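Alanine racemase, biosynthetic (Pseudomonas aeruginosa PAO1, PDB 6A2F) belongs to the alanine racemase family, two-domain proteins that bind pyridoxal phosphate in a TIM-barrel domain. Local coordinates at residues S86-A91 with A103-A108; A143-R146 with G150-E153. One frame throughout, in Å; residues are numbered along the deposited sequence.

Interaction 1 of 2, residues S86-A91 with A103-A108; sequences SEYALA and AEQGEA
Tyr88 reaches across to helix 103-112 with the outer end of its ring and meets two residues one turn apart, Gln105 and Ala108. Its CE2 lies 3.6 Å from Ala108 CB, the methyl coming up obliquely to the ring, and the backbone carbonyl carbon of Ala108 is hardly farther off. The phenol oxygen goes deeper: Tyr88 OH stands 3.2 Å from Gln105 O and 3.6 Å from Gln105 CG, close to both the backbone oxygen and the first part of the glutamine chain. Tyr88 sends CG opposite its own carbonyl carbon (chi1 -68°), and the bond to CB already points at the partner helix, which lets the ring bridge two backbones whose nearest CA atoms, Tyr88 and Ala108, are 8.5 Å apart. Gln105 crosses the tyrosine at about a right angle, its amide plane turned 81° from the ring. That amide is held by other groups: NE2 donates to the carbonyls of Cys82 and Glu80, and OE1 accepts from Gln101 N. Phe109 and Ala112 of helix 103-112 and Leu98 of strand 98-100 also pack on Tyr88, so it joins two successive barrel helices and the strand between them.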
ATOM      1  N   SER A  86      19.891  15.115  15.716  1.00  8.94           N
ATOM      2  CA  SER A  86      19.007  16.272  15.856  1.00  8.94           C
ATOM      3  C   SER A  86      17.634  15.921  16.436  1.00  8.97           C
ATOM      4  O   SER A  86      16.888  16.812  16.847  1.00  9.07           O
ATOM      5  CB  SER A  86      18.855  16.998  14.516  1.00  8.94           C
ATOM      6  OG  SER A  86      18.268  16.157  13.538  1.00  9.04           O
ATOM      7  N   GLU A  87      17.306  14.631  16.473  1.00  8.93           N
ATOM      8  CA  GLU A  87      16.018  14.185  17.001  1.00  8.90           C
ATOM      9  C   GLU A  87      15.912  14.294  18.522  1.00  8.88           C
ATOM     10  O   GLU A  87      14.836  14.574  19.054  1.00  8.90           O
ATOM     11  CB  GLU A  87      15.697  12.756  16.540  1.00  8.89           C
ATOM     12  CG  GLU A  87      15.258  12.675  15.085  1.00  8.90           C
ATOM     13  CD  GLU A  87      14.764  11.301  14.665  1.00  8.89           C
ATOM     14  OE1 GLU A  87      14.508  11.123  13.459  1.00  8.90           O
ATOM     15  OE2 GLU A  87      14.627  10.399  15.516  1.00  8.87           O
ATOM     16  N   TYR A  88      17.029  14.099  19.218  1.00  8.81           N
ATOM     17  CA  TYR A  88      17.020  14.026  20.686  1.00  8.75           C
ATOM     18  C   TYR A  88      16.409  15.227  21.398  1.00  8.72           C
ATOM     19  O   TYR A  88      15.618  15.048  22.330  1.00  8.69           O
ATOM     20  CB  TYR A  88      18.414  13.707  21.231  1.00  8.71           C
ATOM     21  CG  TYR A  88      18.850  12.303  20.884  1.00  8.72           C
ATOM     22  CD1 TYR A  88      18.375  11.204  21.607  1.00  8.64           C
ATOM     23  CD2 TYR A  88      19.714  12.068  19.812  1.00  8.64           C
ATOM     24  CE1 TYR A  88      18.759   9.913  21.281  1.00  8.66           C
ATOM     25  CE2 TYR A  88      20.106  10.781  19.481  1.00  8.64           C
ATOM     26  CZ  TYR A  88      19.627   9.710  20.217  1.00  8.68           C
ATOM     27  OH  TYR A  88      20.011   8.436  19.883  1.00  8.73           O
ATOM     28  N   ALA A  89      16.754  16.437  20.954  1.00  8.70           N
ATOM     29  CA  ALA A  89      16.169  17.659  21.525  1.00  8.62           C
ATOM     30  C   ALA A  89      14.636  17.653  21.428  1.00  8.59           C
ATOM     31  O   ALA A  89      13.951  18.034  22.379  1.00  8.55           O
ATOM     32  CB  ALA A  89      16.754  18.905  20.874  1.00  8.50           C
ATOM     33  N   LEU A  90      14.108  17.203  20.289  1.00  8.62           N
ATOM     34  CA  LEU A  90      12.662  17.093  20.115  1.00  8.75           C
ATOM     35  C   LEU A  90      12.053  15.962  20.958  1.00  8.77           C
ATOM     36  O   LEU A  90      10.987  16.137  21.545  1.00  8.77           O
ATOM     37  CB  LEU A  90      12.280  16.952  18.638  1.00  8.76           C
ATOM     38  CG  LEU A  90      10.783  16.974  18.294  1.00  8.87           C
ATOM     39  CD1 LEU A  90      10.006  18.090  18.995  1.00  8.82           C
ATOM     40  CD2 LEU A  90      10.599  17.071  16.786  1.00  8.93           C
ATOM     41  N   ALA A  91      12.741  14.823  21.022  1.00  8.82           N
ATOM     42  CA  ALA A  91      12.321  13.702  21.871  1.00  8.91           C
ATOM     43  C   ALA A  91      12.234  14.122  23.334  1.00  9.01           C
ATOM     44  O   ALA A  91      11.355  13.653  24.065  1.00  9.00           O
ATOM     45  CB  ALA A  91      13.270  12.521  21.714  1.00  8.86           C
ATOM     46  N   ALA A 103      25.727   0.863  18.896  1.00 15.22           N
ATOM     47  CA  ALA A 103      26.806   1.707  19.405  1.00 15.52           C
ATOM     48  C   ALA A 103      26.659   3.146  18.896  1.00 15.72           C
ATOM     49  O   ALA A 103      26.757   4.101  19.677  1.00 15.61           O
ATOM     50  CB  ALA A 103      28.165   1.123  19.029  1.00 15.28           C
ATOM     51  N   GLU A 104      26.397   3.289  17.596  1.00 15.89           N
ATOM     52  CA  GLU A 104      26.244   4.609  16.981  1.00 16.13           C
ATOM     53  C   GLU A 104      25.122   5.401  17.663  1.00 15.80           C
ATOM     54  O   GLU A 104      25.331   6.538  18.094  1.00 15.94           O
ATOM     55  CB  GLU A 104      26.004   4.494  15.465  1.00 16.88           C
ATOM     56  CG  GLU A 104      27.100   3.768  14.683  1.00 17.36           C
ATOM     57  CD  GLU A 104      26.972   2.243  14.719  1.00 18.06           C
ATOM     58  OE1 GLU A 104      25.886   1.720  15.063  1.00 18.13           O
ATOM     59  OE2 GLU A 104      27.969   1.557  14.393  1.00 18.41           O
ATOM     60  N   GLN A 105      23.950   4.777  17.784  1.00 15.11           N
ATOM     61  CA  GLN A 105      22.789   5.388  18.430  1.00 14.63           C
ATOM     62  C   GLN A 105      23.065   5.737  19.893  1.00 14.59           C
ATOM     63  O   GLN A 105      22.763   6.842  20.341  1.00 14.38           O
ATOM     64  CB  GLN A 105      21.583   4.454  18.328  1.00 14.19           C
ATOM     65  CG  GLN A 105      20.271   5.057  18.791  1.00 13.74           C
ATOM     66  CD  GLN A 105      19.104   4.126  18.551  1.00 13.61           C
ATOM     67  OE1 GLN A 105      19.065   3.013  19.072  1.00 13.44           O
ATOM     68  NE2 GLN A 105      18.138   4.580  17.760  1.00 13.39           N
ATOM     69  N   GLY A 106      23.637   4.790  20.630  1.00 14.74           N
ATOM     70  CA  GLY A 106      24.007   5.013  22.031  1.00 15.24           C
ATOM     71  C   GLY A 106      24.951   6.186  22.216  1.00 15.48           C
ATOM     72  O   GLY A 106      24.815   6.967  23.164  1.00 15.42           O
ATOM     73  N   GLU A 107      25.898   6.312  21.291  1.00 15.92           N
ATOM     74  CA  GLU A 107      26.856   7.407  21.301  1.00 16.38           C
ATOM     75  C   GLU A 107      26.154   8.740  20.999  1.00 16.45           C
ATOM     76  O   GLU A 107      26.514   9.782  21.556  1.00 16.46           O
ATOM     77  CB  GLU A 107      27.985   7.123  20.304  1.00 16.83           C
ATOM     78  CG  GLU A 107      29.377   7.494  20.797  1.00 17.65           C
ATOM     79  CD  GLU A 107      29.749   6.834  22.120  1.00 17.97           C
ATOM     80  OE1 GLU A 107      30.029   5.615  22.136  1.00 17.83           O
ATOM     81  OE2 GLU A 107      29.776   7.546  23.148  1.00 18.28           O
ATOM     82  N   ALA A 108      25.139   8.699  20.135  1.00 16.26           N
ATOM     83  CA  ALA A 108      24.359   9.892  19.806  1.00 16.05           C
ATOM     84  C   ALA A 108      23.559  10.404  21.011  1.00 15.91           C
ATOM     85  O   ALA A 108      23.447  11.619  21.220  1.00 15.60           O
ATOM     86  CB  ALA A 108      23.444   9.628  18.618  1.00 16.01           C
TER

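Interaction 2 of 2, residues A143-R146 with G150-E153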
ATOM      1  N   ALA A 143      26.316  -0.752  32.303  1.00 14.68           N
ATOM      2  CA  ALA A 143      27.351  -0.184  33.177  1.00 15.01           C
ATOM      3  C   ALA A 143      27.566   1.317  32.951  1.00 15.22           C
ATOM      4  O   ALA A 143      27.794   2.063  33.903  1.00 15.33           O
ATOM      5  CB  ALA A 143      28.665  -0.941  33.009  1.00 14.63           C
ATOM      6  N   ARG A 144      27.487   1.751  31.697  1.00 15.53           N
ATOM      7  CA  ARG A 144      27.659   3.160  31.367  1.00 15.96           C
ATOM      8  C   ARG A 144      26.443   3.987  31.782  1.00 15.48           C
ATOM      9  O   ARG A 144      26.587   5.109  32.272  1.00 15.47           O
ATOM     10  CB  ARG A 144      27.935   3.336  29.866  1.00 16.89           C
ATOM     11  CG  ARG A 144      28.729   4.594  29.508  1.00 18.19           C
ATOM     12  CD  ARG A 144      29.303   4.534  28.087  1.00 19.20           C
ATOM     13  NE  ARG A 144      29.575   3.157  27.657  1.00 19.57           N
ATOM     14  CZ  ARG A 144      30.108   2.803  26.489  1.00 20.10           C
ATOM     15  NH1 ARG A 144      30.462   3.721  25.592  1.00 20.22           N
ATOM     16  NH2 ARG A 144      30.296   1.511  26.223  1.00 20.26           N
ATOM     17  N   LEU A 145      25.251   3.418  31.608  1.00 14.89           N
ATOM     18  CA  LEU A 145      24.010   4.196  31.665  1.00 14.31           C
ATOM     19  C   LEU A 145      23.235   4.157  32.980  1.00 13.88           C
ATOM     20  O   LEU A 145      22.389   5.020  33.207  1.00 13.95           O
ATOM     21  CB  LEU A 145      23.079   3.810  30.505  1.00 14.20           C
ATOM     22  CG  LEU A 145      23.540   4.195  29.097  1.00 14.30           C
ATOM     23  CD1 LEU A 145      22.666   3.522  28.046  1.00 14.49           C
ATOM     24  CD2 LEU A 145      23.534   5.705  28.906  1.00 14.14           C
ATOM     25  N   ARG A 146      23.517   3.174  33.837  1.00 13.42           N
ATOM     26  CA  ARG A 146      22.719   2.955  35.051  1.00 13.22           C
ATOM     27  C   ARG A 146      22.604   4.170  35.985  1.00 13.22           C
ATOM     28  O   ARG A 146      21.540   4.400  36.565  1.00 13.22           O
ATOM     29  CB  ARG A 146      23.192   1.710  35.820  1.00 13.11           C
ATOM     30  CG  ARG A 146      22.444   1.416  37.128  1.00 12.97           C
ATOM     31  CD  ARG A 146      20.992   0.983  36.930  1.00 12.78           C
ATOM     32  NE  ARG A 146      20.056   2.111  36.874  1.00 12.62           N
ATOM     33  CZ  ARG A 146      18.732   1.992  36.757  1.00 12.45           C
ATOM     34  NH1 ARG A 146      18.159   0.794  36.684  1.00 12.33           N
ATOM     35  NH2 ARG A 146      17.973   3.079  36.715  1.00 12.21           N
ATOM     36  N   GLY A 150      21.314  11.692  32.417  1.00 12.32           N
ATOM     37  CA  GLY A 150      20.272  11.820  31.401  1.00 12.19           C
ATOM     38  C   GLY A 150      19.331  10.626  31.332  1.00 12.16           C
ATOM     39  O   GLY A 150      18.434  10.585  30.491  1.00 12.12           O
ATOM     40  N   VAL A 151      19.531   9.653  32.204  1.00 12.08           N
ATOM     41  CA  VAL A 151      18.693   8.470  32.206  1.00 11.94           C
ATOM     42  C   VAL A 151      17.794   8.451  33.426  1.00 12.03           C
ATOM     43  O   VAL A 151      18.259   8.586  34.546  1.00 11.98           O
ATOM     44  CB  VAL A 151      19.534   7.182  32.214  1.00 11.84           C
ATOM     45  CG1 VAL A 151      18.637   5.966  32.331  1.00 11.79           C
ATOM     46  CG2 VAL A 151      20.412   7.094  30.979  1.00 11.74           C
ATOM     47  N   ARG A 152      16.496   8.311  33.209  1.00 12.03           N
ATOM     48  CA  ARG A 152      15.587   8.251  34.329  1.00 11.95           C
ATOM     49  C   ARG A 152      15.305   6.790  34.652  1.00 11.85           C
ATOM     50  O   ARG A 152      15.588   6.316  35.735  1.00 11.97           O
ATOM     51  CB  ARG A 152      14.299   8.981  33.973  1.00 12.01           C
ATOM     52  CG  ARG A 152      13.246   8.974  35.056  1.00 12.07           C
ATOM     53  CD  ARG A 152      11.966   9.601  34.541  1.00 12.17           C
ATOM     54  NE  ARG A 152      10.899   9.536  35.526  1.00 12.20           N
ATOM     55  CZ  ARG A 152      10.124   8.479  35.712  1.00 12.21           C
ATOM     56  NH1 ARG A 152       9.183   8.507  36.633  1.00 12.27           N
ATOM     57  NH2 ARG A 152      10.295   7.394  34.979  1.00 12.08           N
ATOM     58  N   GLU A 153      14.854   6.049  33.660  1.00 11.63           N
ATOM     59  CA  GLU A 153      14.564   4.647  33.840  1.00 11.42           C
ATOM     60  C   GLU A 153      15.475   3.890  32.924  1.00 11.31           C
ATOM     61  O   GLU A 153      15.621   4.259  31.773  1.00 11.34           O
ATOM     62  CB  GLU A 153      13.138   4.326  33.402  1.00 11.36           C
ATOM     63  CG  GLU A 153      12.095   4.171  34.489  1.00 11.41           C
ATOM     64  CD  GLU A 153      10.745   3.767  33.923  1.00 11.50           C
ATOM     65  OE1 GLU A 153      10.666   3.481  32.724  1.00 11.51           O
ATOM     66  OE2 GLU A 153       9.755   3.735  34.665  1.00 11.53           O
TER
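Val151 overlaps Leu145 of helix 135-145, setting its branched end against the carbonyl and side chain of that residue. Its CG2 does most of the touching, 3.6 Å from Leu145 O and 4.0 Å from Leu145 CD2, while CB and CG1 are near the same oxygen at slightly longer range. The valine puts CG1 opposite its backbone N (chi1 175°), which leaves CG2 opposite the carbonyl carbon and facing the leucine. The two side chains cross at about a right angle and touch through Leu145 CD2 and Val151 CG2. Leu145 is buried; beyond the valine it packs on Phe109 and Leu110 of helix 103-112, on Leu122 of strand 118-123 and on Leu154, and Val151 shares Phe109 with it and also touches Val120.

Arg146, just past the leucine, starts out away from the strand but bends at chi2 and chi3, which brings its guanidinium back. Arg152 O lies near the guanidinium plane, at its edge, yet 4.1 Å from Arg146 NH2, a loose approach. The firmer partners of this group are Asp187, which forms a salt bridge with NH2, and the carbonyl of Asp185, which takes a hydrogen bond from NH1. The first bond of the Arg152 side chain points away from the helix, and its link to Glu153 is long, with Arg152 NH2 3.7 Å from Glu153 OE2. That NH2 also donates to Asn119 OD1 of strand 118-123, the strand to which backbone hydrogen bonds of Gly150, Arg152 and Glu153 tie this segment.

The contact therefore sits where the helix of a beta-alpha-beta crossover, strand 118-123, helix 135-145, strand 151-157, hands the chain back to its parallel sheet, the repeating construction of a TIM barrel.

Interactions 1 and 2 follow one another along the chain and lie on the same side of its centre, their own centres 14 Å apart. Helix 103-112 is the piece between them: it supplies one half of interaction 1, and Phe109 of this helix is common to both contacts. A weak, long ion pair also spans the two, with Glu107 OE1 4.0 Å from Arg144 NH1. The centres of the two contacts are about 26 and 31 Å from the centre of the chain. The side chain of Gln105 is about 13 Å from a bound D-lysine, and neither contact contributes a residue to the ligand pockets.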